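Local coordinates for protein carbohydrate deacetylase Agd3 (Neosartorya fumigata, PDB 6NWZ) that probably removes acetyl groups from N-acetylated sugars of the exopolysaccharide galactosaminogalactan and is required for Aspergillus fumigatus biofilm formation, at residues Gln143-Thr148 with Asn227-Ala232; Glu167-Tyr172 with Gly217-Trp222. All blocks are in the same frame, centred on the assembly; numbering follows the deposited sequence.

Contact 1: Gln143-Thr148 with Asn227-Ala232; sequences QLLSFT and NYLQHA
The ring of F147 is the main bridge from strand 144-147 to helix 224-237, and three helix residues meet it from different directions. Its far end, CZ, lies 3.4 Å from CB of A232. CE2 has two neighbours: Y228 CE2, close to the plane of the F147 ring at its edge, and L229 CD2, 3.8 Å from F147 CE2 and set obliquely to the ring. The two aromatic side chains run past each other in opposite senses as an oblique pair, ring planes at 55° and centroids 5.9 Å apart. Such a strand-on-helix layer, here within the CBM87 family region, is joined by apolar side chains alone; no hydrogen bond crosses it, and the segment axes stand 10.7 Å apart, inclined by 26°. L145, two residues before F147 on the same strand face, meets L229 tip to tip, CD2 to CD1 at 3.8 Å. L229 has CG anti to its carbonyl carbon (chi1 -61°); chi2 then places CD1 anti to CA, pointing to L145, while CD2 branches aside toward F147. L145 also packs on A186 of strand 182-188, and Y228 touches V164 of strand 164-165 and L536 of helix 520-536.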
ATOM      1  N   GLN A 143      15.175  -4.893  20.901  1.00 37.35           N
ATOM      2  CA  GLN A 143      14.360  -5.673  21.824  1.00 39.66           C
ATOM      3  C   GLN A 143      13.154  -6.172  21.052  1.00 40.94           C
ATOM      4  O   GLN A 143      12.352  -5.366  20.569  1.00 46.82           O
ATOM      5  CB  GLN A 143      13.922  -4.858  23.045  1.00 35.29           C
ATOM      6  CG  GLN A 143      13.188  -5.693  24.092  1.00 38.88           C
ATOM      7  CD  GLN A 143      13.089  -5.002  25.438  1.00 44.05           C
ATOM      8  OE1 GLN A 143      12.826  -3.803  25.515  1.00 51.88           O
ATOM      9  NE2 GLN A 143      13.308  -5.756  26.510  1.00 39.90           N
ATOM     10  N   LEU A 144      13.033  -7.488  20.927  1.00 36.80           N
ATOM     11  CA  LEU A 144      11.962  -8.070  20.136  1.00 39.80           C
ATOM     12  C   LEU A 144      10.632  -7.957  20.865  1.00 40.70           C
ATOM     13  O   LEU A 144      10.563  -8.082  22.091  1.00 33.38           O
ATOM     14  CB  LEU A 144      12.272  -9.528  19.813  1.00 24.29           C
ATOM     15  CG  LEU A 144      13.495  -9.685  18.908  1.00 25.43           C
ATOM     16  CD1 LEU A 144      13.611 -11.111  18.433  1.00 25.87           C
ATOM     17  CD2 LEU A 144      13.412  -8.728  17.728  1.00 24.88           C
ATOM     18  N   LEU A 145       9.575  -7.712  20.095  1.00 42.59           N
ATOM     19  CA  LEU A 145       8.223  -7.535  20.604  1.00 29.35           C
ATOM     20  C   LEU A 145       7.293  -8.480  19.860  1.00 31.00           C
ATOM     21  O   LEU A 145       7.468  -8.714  18.662  1.00 37.75           O
ATOM     22  CB  LEU A 145       7.763  -6.081  20.428  1.00 20.15           C
ATOM     23  CG  LEU A 145       6.271  -5.740  20.427  1.00 19.23           C
ATOM     24  CD1 LEU A 145       5.675  -5.981  21.786  1.00 26.46           C
ATOM     25  CD2 LEU A 145       6.064  -4.300  20.023  1.00 25.44           C
ATOM     26  N   SER A 146       6.309  -9.028  20.569  1.00 25.04           N
ATOM     27  CA  SER A 146       5.373  -9.948  19.939  1.00 32.60           C
ATOM     28  C   SER A 146       4.063  -9.954  20.710  1.00 30.93           C
ATOM     29  O   SER A 146       4.046  -9.781  21.931  1.00 39.27           O
ATOM     30  CB  SER A 146       5.937 -11.366  19.882  1.00 20.01           C
ATOM     31  OG  SER A 146       5.939 -11.927  21.180  1.00 31.84           O
ATOM     32  N   PHE A 147       2.967 -10.167  19.980  1.00 20.00           N
ATOM     33  CA  PHE A 147       1.674 -10.386  20.614  1.00 21.10           C
ATOM     34  C   PHE A 147       1.628 -11.775  21.232  1.00 33.12           C
ATOM     35  O   PHE A 147       1.965 -12.768  20.579  1.00 31.06           O
ATOM     36  CB  PHE A 147       0.539 -10.228  19.603  1.00 26.79           C
ATOM     37  CG  PHE A 147       0.236  -8.802  19.254  1.00 23.49           C
ATOM     38  CD1 PHE A 147      -0.340  -7.956  20.189  1.00 24.35           C
ATOM     39  CD2 PHE A 147       0.527  -8.307  17.996  1.00 21.14           C
ATOM     40  CE1 PHE A 147      -0.614  -6.642  19.874  1.00 32.80           C
ATOM     41  CE2 PHE A 147       0.255  -6.995  17.675  1.00 32.02           C
ATOM     42  CZ  PHE A 147      -0.314  -6.161  18.615  1.00 31.69           C
ATOM     43  N   THR A 148       1.214 -11.848  22.496  1.00 19.77           N
ATOM     44  CA  THR A 148       1.078 -13.121  23.182  1.00 22.45           C
ATOM     45  C   THR A 148      -0.370 -13.573  23.308  1.00 31.01           C
ATOM     46  O   THR A 148      -0.613 -14.738  23.641  1.00 31.28           O
ATOM     47  CB  THR A 148       1.713 -13.045  24.571  1.00 30.47           C
ATOM     48  OG1 THR A 148       1.114 -11.976  25.313  1.00 30.58           O
ATOM     49  CG2 THR A 148       3.201 -12.794  24.442  1.00 29.43           C
ATOM     50  N   ASN A 227       3.154   0.286  12.067  1.00 24.70           N
ATOM     51  CA  ASN A 227       2.103  -0.071  11.120  1.00 21.46           C
ATOM     52  C   ASN A 227       1.604  -1.498  11.317  1.00 25.29           C
ATOM     53  O   ASN A 227       0.492  -1.813  10.882  1.00 32.13           O
ATOM     54  CB  ASN A 227       2.599   0.113   9.685  1.00 27.25           C
ATOM     55  CG  ASN A 227       2.640   1.568   9.270  1.00 37.42           C
ATOM     56  OD1 ASN A 227       1.674   2.092   8.715  1.00 44.82           O
ATOM     57  ND2 ASN A 227       3.758   2.230   9.540  1.00 34.56           N
ATOM     58  N   TYR A 228       2.400  -2.363  11.948  1.00 22.37           N
ATOM     59  CA  TYR A 228       1.937  -3.702  12.297  1.00 28.49           C
ATOM     60  C   TYR A 228       1.057  -3.674  13.540  1.00 35.69           C
ATOM     61  O   TYR A 228      -0.012  -4.292  13.570  1.00 40.59           O
ATOM     62  CB  TYR A 228       3.133  -4.627  12.521  1.00 27.49           C
ATOM     63  CG  TYR A 228       2.785  -5.997  13.072  1.00 32.92           C
ATOM     64  CD1 TYR A 228       2.087  -6.916  12.303  1.00 33.15           C
ATOM     65  CD2 TYR A 228       3.180  -6.382  14.351  1.00 28.55           C
ATOM     66  CE1 TYR A 228       1.778  -8.172  12.789  1.00 29.09           C
ATOM     67  CE2 TYR A 228       2.874  -7.643  14.848  1.00 22.79           C
ATOM     68  CZ  TYR A 228       2.170  -8.533  14.058  1.00 35.56           C
ATOM     69  OH  TYR A 228       1.852  -9.794  14.523  1.00 35.84           O
ATOM     70  N   LEU A 229       1.501  -2.958  14.575  1.00 35.28           N
ATOM     71  CA  LEU A 229       0.779  -2.953  15.840  1.00 29.62           C
ATOM     72  C   LEU A 229      -0.588  -2.297  15.711  1.00 30.51           C
ATOM     73  O   LEU A 229      -1.531  -2.697  16.402  1.00 36.67           O
ATOM     74  CB  LEU A 229       1.606  -2.238  16.909  1.00 22.89           C
ATOM     75  CG  LEU A 229       2.973  -2.834  17.253  1.00 19.71           C
ATOM     76  CD1 LEU A 229       3.660  -1.987  18.307  1.00 23.82           C
ATOM     77  CD2 LEU A 229       2.844  -4.274  17.730  1.00 21.20           C
ATOM     78  N   GLN A 230      -0.720  -1.302  14.831  1.00 35.35           N
ATOM     79  CA  GLN A 230      -1.930  -0.485  14.823  1.00 32.78           C
ATOM     80  C   GLN A 230      -3.169  -1.304  14.488  1.00 39.61           C
ATOM     81  O   GLN A 230      -4.282  -0.928  14.872  1.00 37.30           O
ATOM     82  CB  GLN A 230      -1.776   0.669  13.839  1.00 28.58           C
ATOM     83  CG  GLN A 230      -1.601   0.233  12.402  1.00 32.69           C
ATOM     84  CD  GLN A 230      -1.419   1.407  11.466  1.00 44.83           C
ATOM     85  OE1 GLN A 230      -1.565   2.564  11.867  1.00 48.53           O
ATOM     86  NE2 GLN A 230      -1.094   1.117  10.210  1.00 31.03           N
ATOM     87  N   HIS A 231      -3.000  -2.430  13.791  1.00 35.23           N
ATOM     88  CA  HIS A 231      -4.142  -3.266  13.448  1.00 29.97           C
ATOM     89  C   HIS A 231      -4.746  -3.945  14.670  1.00 33.13           C
ATOM     90  O   HIS A 231      -5.910  -4.359  14.629  1.00 27.17           O
ATOM     91  CB  HIS A 231      -3.726  -4.301  12.405  1.00 18.82           C
ATOM     92  CG  HIS A 231      -3.206  -3.693  11.141  1.00 32.69           C
ATOM     93  ND1 HIS A 231      -4.026  -3.063  10.229  1.00 28.09           N
ATOM     94  CD2 HIS A 231      -1.950  -3.602  10.645  1.00 35.26           C
ATOM     95  CE1 HIS A 231      -3.298  -2.619   9.221  1.00 33.70           C
ATOM     96  NE2 HIS A 231      -2.034  -2.933   9.448  1.00 33.64           N
ATOM     97  N   ALA A 232      -3.988  -4.060  15.758  1.00 38.03           N
ATOM     98  CA  ALA A 232      -4.551  -4.614  16.981  1.00 34.49           C
ATOM     99  C   ALA A 232      -5.518  -3.632  17.632  1.00 38.83           C
ATOM    100  O   ALA A 232      -6.666  -3.981  17.925  1.00 38.45           O
ATOM    101  CB  ALA A 232      -3.430  -5.001  17.944  1.00 21.33           C
TER

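Contact 2: Glu167-Tyr172 with Gly217-Trp222; sequences EGLWHY and GFATDW
The indole of W222 presents its six-membered end to the loop 167-172. At that edge stand two backbone carbonyls: O of E167, in the ring plane 3.8 Å from W222 CH2, and O of G168, 3.7 Å from W222 CZ2. O of A219 lies over one face, displaced toward the rim, and L169 comes in obliquely with CD2 3.6 Å from W222 CZ2. The leucine and the indole pass alongside, pointing opposite ways; chi1 of W222, at 63°, swings the indole toward loop 167-172. CD2 of L169 also reaches CB of A219, whereas its other methyl, CD1, rests against O of G217. One hydrogen bond ties the loops, from G217 N to W170 O at 3.0 Å. Next to it, H171 turns back on its own segment: ND1 donates to L169 O at 2.9 Å, nearly in the imidazole plane, which helps fix the ring's rotation. G168, which brings its carbonyl to the indole edge, has a positive phi (93°) that glycine readily adopts. This surface contact joins two irregular loops of the CBM87 family region, one linking strands 164-165 and 174-176, the other leading from strand 209-214 into helix 224-237, on whose T225 and S226 L169 packs.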
ATOM      1  N   GLU A 167      13.428  -1.381  17.684  1.00 44.71           N
ATOM      2  CA  GLU A 167      14.570  -0.486  17.570  1.00 52.24           C
ATOM      3  C   GLU A 167      14.122   0.871  17.045  1.00 46.02           C
ATOM      4  O   GLU A 167      13.454   0.967  16.013  1.00 38.51           O
ATOM      5  CB  GLU A 167      15.626  -1.107  16.654  1.00 48.43           C
ATOM      6  CG  GLU A 167      16.928  -0.331  16.563  1.00 66.42           C
ATOM      7  CD  GLU A 167      18.032  -1.140  15.905  1.00 81.26           C
ATOM      8  OE1 GLU A 167      18.013  -2.383  16.034  1.00 81.76           O
ATOM      9  OE2 GLU A 167      18.915  -0.538  15.256  1.00 84.79           O
ATOM     10  N   GLY A 168      14.469   1.923  17.785  1.00 42.57           N
ATOM     11  CA  GLY A 168      14.065   3.265  17.448  1.00 31.24           C
ATOM     12  C   GLY A 168      12.791   3.731  18.115  1.00 46.75           C
ATOM     13  O   GLY A 168      12.514   4.934  18.115  1.00 55.53           O
ATOM     14  N   LEU A 169      12.006   2.820  18.676  1.00 47.47           N
ATOM     15  CA  LEU A 169      10.785   3.166  19.388  1.00 30.99           C
ATOM     16  C   LEU A 169      11.060   3.078  20.882  1.00 37.47           C
ATOM     17  O   LEU A 169      11.359   1.996  21.399  1.00 39.27           O
ATOM     18  CB  LEU A 169       9.641   2.231  18.996  1.00 33.43           C
ATOM     19  CG  LEU A 169       9.253   2.163  17.519  1.00 35.21           C
ATOM     20  CD1 LEU A 169       8.162   1.118  17.291  1.00 31.14           C
ATOM     21  CD2 LEU A 169       8.803   3.529  17.030  1.00 29.21           C
ATOM     22  N   TRP A 170      10.975   4.212  21.570  1.00 30.70           N
ATOM     23  CA  TRP A 170      11.174   4.211  23.013  1.00 35.44           C
ATOM     24  C   TRP A 170      10.003   3.506  23.688  1.00 46.04           C
ATOM     25  O   TRP A 170       8.840   3.810  23.402  1.00 56.13           O
ATOM     26  CB  TRP A 170      11.316   5.642  23.526  1.00 30.72           C
ATOM     27  CG  TRP A 170      11.904   5.733  24.898  1.00 41.15           C
ATOM     28  CD1 TRP A 170      11.246   6.029  26.055  1.00 46.46           C
ATOM     29  CD2 TRP A 170      13.275   5.522  25.259  1.00 48.46           C
ATOM     30  NE1 TRP A 170      12.123   6.018  27.116  1.00 49.22           N
ATOM     31  CE2 TRP A 170      13.374   5.707  26.653  1.00 46.82           C
ATOM     32  CE3 TRP A 170      14.429   5.196  24.538  1.00 44.54           C
ATOM     33  CZ2 TRP A 170      14.579   5.578  27.338  1.00 40.31           C
ATOM     34  CZ3 TRP A 170      15.623   5.062  25.222  1.00 47.69           C
ATOM     35  CH2 TRP A 170      15.690   5.254  26.607  1.00 54.48           C
ATOM     36  N   HIS A 171      10.304   2.555  24.575  1.00 34.38           N
ATOM     37  CA  HIS A 171       9.269   1.816  25.291  1.00 39.49           C
ATOM     38  C   HIS A 171       9.670   1.660  26.755  1.00 37.16           C
ATOM     39  O   HIS A 171      10.755   2.065  27.175  1.00 58.71           O
ATOM     40  CB  HIS A 171       9.003   0.457  24.640  1.00 37.27           C
ATOM     41  CG  HIS A 171      10.238  -0.351  24.397  1.00 40.89           C
ATOM     42  ND1 HIS A 171      11.036  -0.173  23.287  1.00 41.07           N
ATOM     43  CD2 HIS A 171      10.810  -1.345  25.118  1.00 30.94           C
ATOM     44  CE1 HIS A 171      12.047  -1.024  23.332  1.00 31.70           C
ATOM     45  NE2 HIS A 171      11.935  -1.743  24.436  1.00 36.68           N
ATOM     46  N   TYR A 172       8.768   1.079  27.546  1.00 38.53           N
ATOM     47  CA  TYR A 172       8.983   0.904  28.981  1.00 32.47           C
ATOM     48  C   TYR A 172       8.534  -0.496  29.377  1.00 37.03           C
ATOM     49  O   TYR A 172       7.325  -0.763  29.473  1.00 35.35           O
ATOM     50  CB  TYR A 172       8.233   1.952  29.799  1.00 26.07           C
ATOM     51  CG  TYR A 172       8.398   3.376  29.321  1.00 51.87           C
ATOM     52  CD1 TYR A 172       7.546   3.904  28.360  1.00 54.34           C
ATOM     53  CD2 TYR A 172       9.395   4.197  29.839  1.00 41.90           C
ATOM     54  CE1 TYR A 172       7.682   5.204  27.918  1.00 56.56           C
ATOM     55  CE2 TYR A 172       9.538   5.505  29.402  1.00 56.08           C
ATOM     56  CZ  TYR A 172       8.677   6.001  28.439  1.00 64.74           C
ATOM     57  OH  TYR A 172       8.801   7.298  27.990  1.00 64.03           O
ATOM     58  N   GLY A 217       6.209   3.783  22.035  1.00 27.42           N
ATOM     59  CA  GLY A 217       5.863   4.866  21.135  1.00 41.27           C
ATOM     60  C   GLY A 217       5.454   4.362  19.761  1.00 41.39           C
ATOM     61  O   GLY A 217       5.819   3.267  19.336  1.00 46.65           O
ATOM     62  N   PHE A 218       4.677   5.185  19.061  1.00 33.85           N
ATOM     63  CA  PHE A 218       4.234   4.896  17.705  1.00 31.80           C
ATOM     64  C   PHE A 218       4.812   5.914  16.726  1.00 39.37           C
ATOM     65  O   PHE A 218       4.984   7.090  17.061  1.00 30.49           O
ATOM     66  CB  PHE A 218       2.707   4.894  17.618  1.00 25.69           C
ATOM     67  CG  PHE A 218       2.087   3.574  17.960  1.00 27.36           C
ATOM     68  CD1 PHE A 218       2.133   3.081  19.251  1.00 31.42           C
ATOM     69  CD2 PHE A 218       1.449   2.828  16.986  1.00 28.15           C
ATOM     70  CE1 PHE A 218       1.555   1.862  19.562  1.00 24.82           C
ATOM     71  CE2 PHE A 218       0.869   1.611  17.290  1.00 25.77           C
ATOM     72  CZ  PHE A 218       0.922   1.127  18.578  1.00 28.89           C
ATOM     73  N   ALA A 219       5.117   5.452  15.509  1.00 41.53           N
ATOM     74  CA  ALA A 219       5.682   6.307  14.470  1.00 37.09           C
ATOM     75  C   ALA A 219       5.373   5.646  13.128  1.00 39.68           C
ATOM     76  O   ALA A 219       6.222   5.010  12.500  1.00 41.89           O
ATOM     77  CB  ALA A 219       7.184   6.516  14.661  1.00 25.58           C
ATOM     78  N   THR A 220       4.117   5.782  12.698  1.00 38.67           N
ATOM     79  CA  THR A 220       3.678   5.175  11.448  1.00 34.28           C
ATOM     80  C   THR A 220       4.367   5.774  10.228  1.00 34.86           C
ATOM     81  O   THR A 220       4.264   5.198   9.141  1.00 53.88           O
ATOM     82  CB  THR A 220       2.161   5.309  11.305  1.00 31.58           C
ATOM     83  OG1 THR A 220       1.806   6.699  11.232  1.00 39.51           O
ATOM     84  CG2 THR A 220       1.457   4.669  12.500  1.00 22.77           C
ATOM     85  N   ASP A 221       5.066   6.902  10.377  1.00 43.71           N
ATOM     86  CA  ASP A 221       5.720   7.524   9.229  1.00 44.64           C
ATOM     87  C   ASP A 221       6.937   6.727   8.769  1.00 43.63           C
ATOM     88  O   ASP A 221       7.201   6.634   7.566  1.00 47.70           O
ATOM     89  CB  ASP A 221       6.117   8.967   9.559  1.00 29.85           C
ATOM     90  CG  ASP A 221       6.642   9.125  10.978  1.00 58.51           C
ATOM     91  OD1 ASP A 221       6.059   8.525  11.906  1.00 69.42           O
ATOM     92  OD2 ASP A 221       7.635   9.856  11.169  1.00 67.14           O
ATOM     93  N   TRP A 222       7.694   6.148   9.704  1.00 40.42           N
ATOM     94  CA  TRP A 222       8.900   5.410   9.342  1.00 36.97           C
ATOM     95  C   TRP A 222       8.942   3.977   9.849  1.00 35.12           C
ATOM     96  O   TRP A 222       9.693   3.175   9.283  1.00 41.03           O
ATOM     97  CB  TRP A 222      10.160   6.140   9.843  1.00 30.47           C
ATOM     98  CG  TRP A 222      10.260   6.262  11.340  1.00 38.86           C
ATOM     99  CD1 TRP A 222       9.886   7.332  12.101  1.00 38.62           C
ATOM    100  CD2 TRP A 222      10.770   5.279  12.254  1.00 43.29           C
ATOM    101  NE1 TRP A 222      10.130   7.076  13.431  1.00 48.76           N
ATOM    102  CE2 TRP A 222      10.669   5.822  13.551  1.00 46.96           C
ATOM    103  CE3 TRP A 222      11.301   3.993  12.102  1.00 35.99           C
ATOM    104  CZ2 TRP A 222      11.076   5.124  14.688  1.00 53.28           C
ATOM    105  CZ3 TRP A 222      11.701   3.300  13.234  1.00 42.97           C
ATOM    106  CH2 TRP A 222      11.589   3.868  14.508  1.00 50.48           C
TER

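How the contacts relate
Contacts 1 and 2 lie 11 Å apart, centre to centre, and are joined along the chain and by strand pairing: strand 144-147 runs beside strand 164-165, which leads into loop 167-172, and loop 217-222 leads into helix 224-237. A probable hydrogen bond links N227 ND2 to T220 O at 3.0 Å, and F218 CZ packs on L229 CB at 3.8 Å. Q143 OE1 and H171 NE2 also meet, unusually close and at an uncertain exact length. Contact 1 is buried and contact 2 lies at the surface. Neither contains a metal ligand. The side chains of W222 and Y228 are about 11 Å and 13 Å from a bound zinc ion; W222 is about 8 Å, side chain to side chain, from zinc-binding D530.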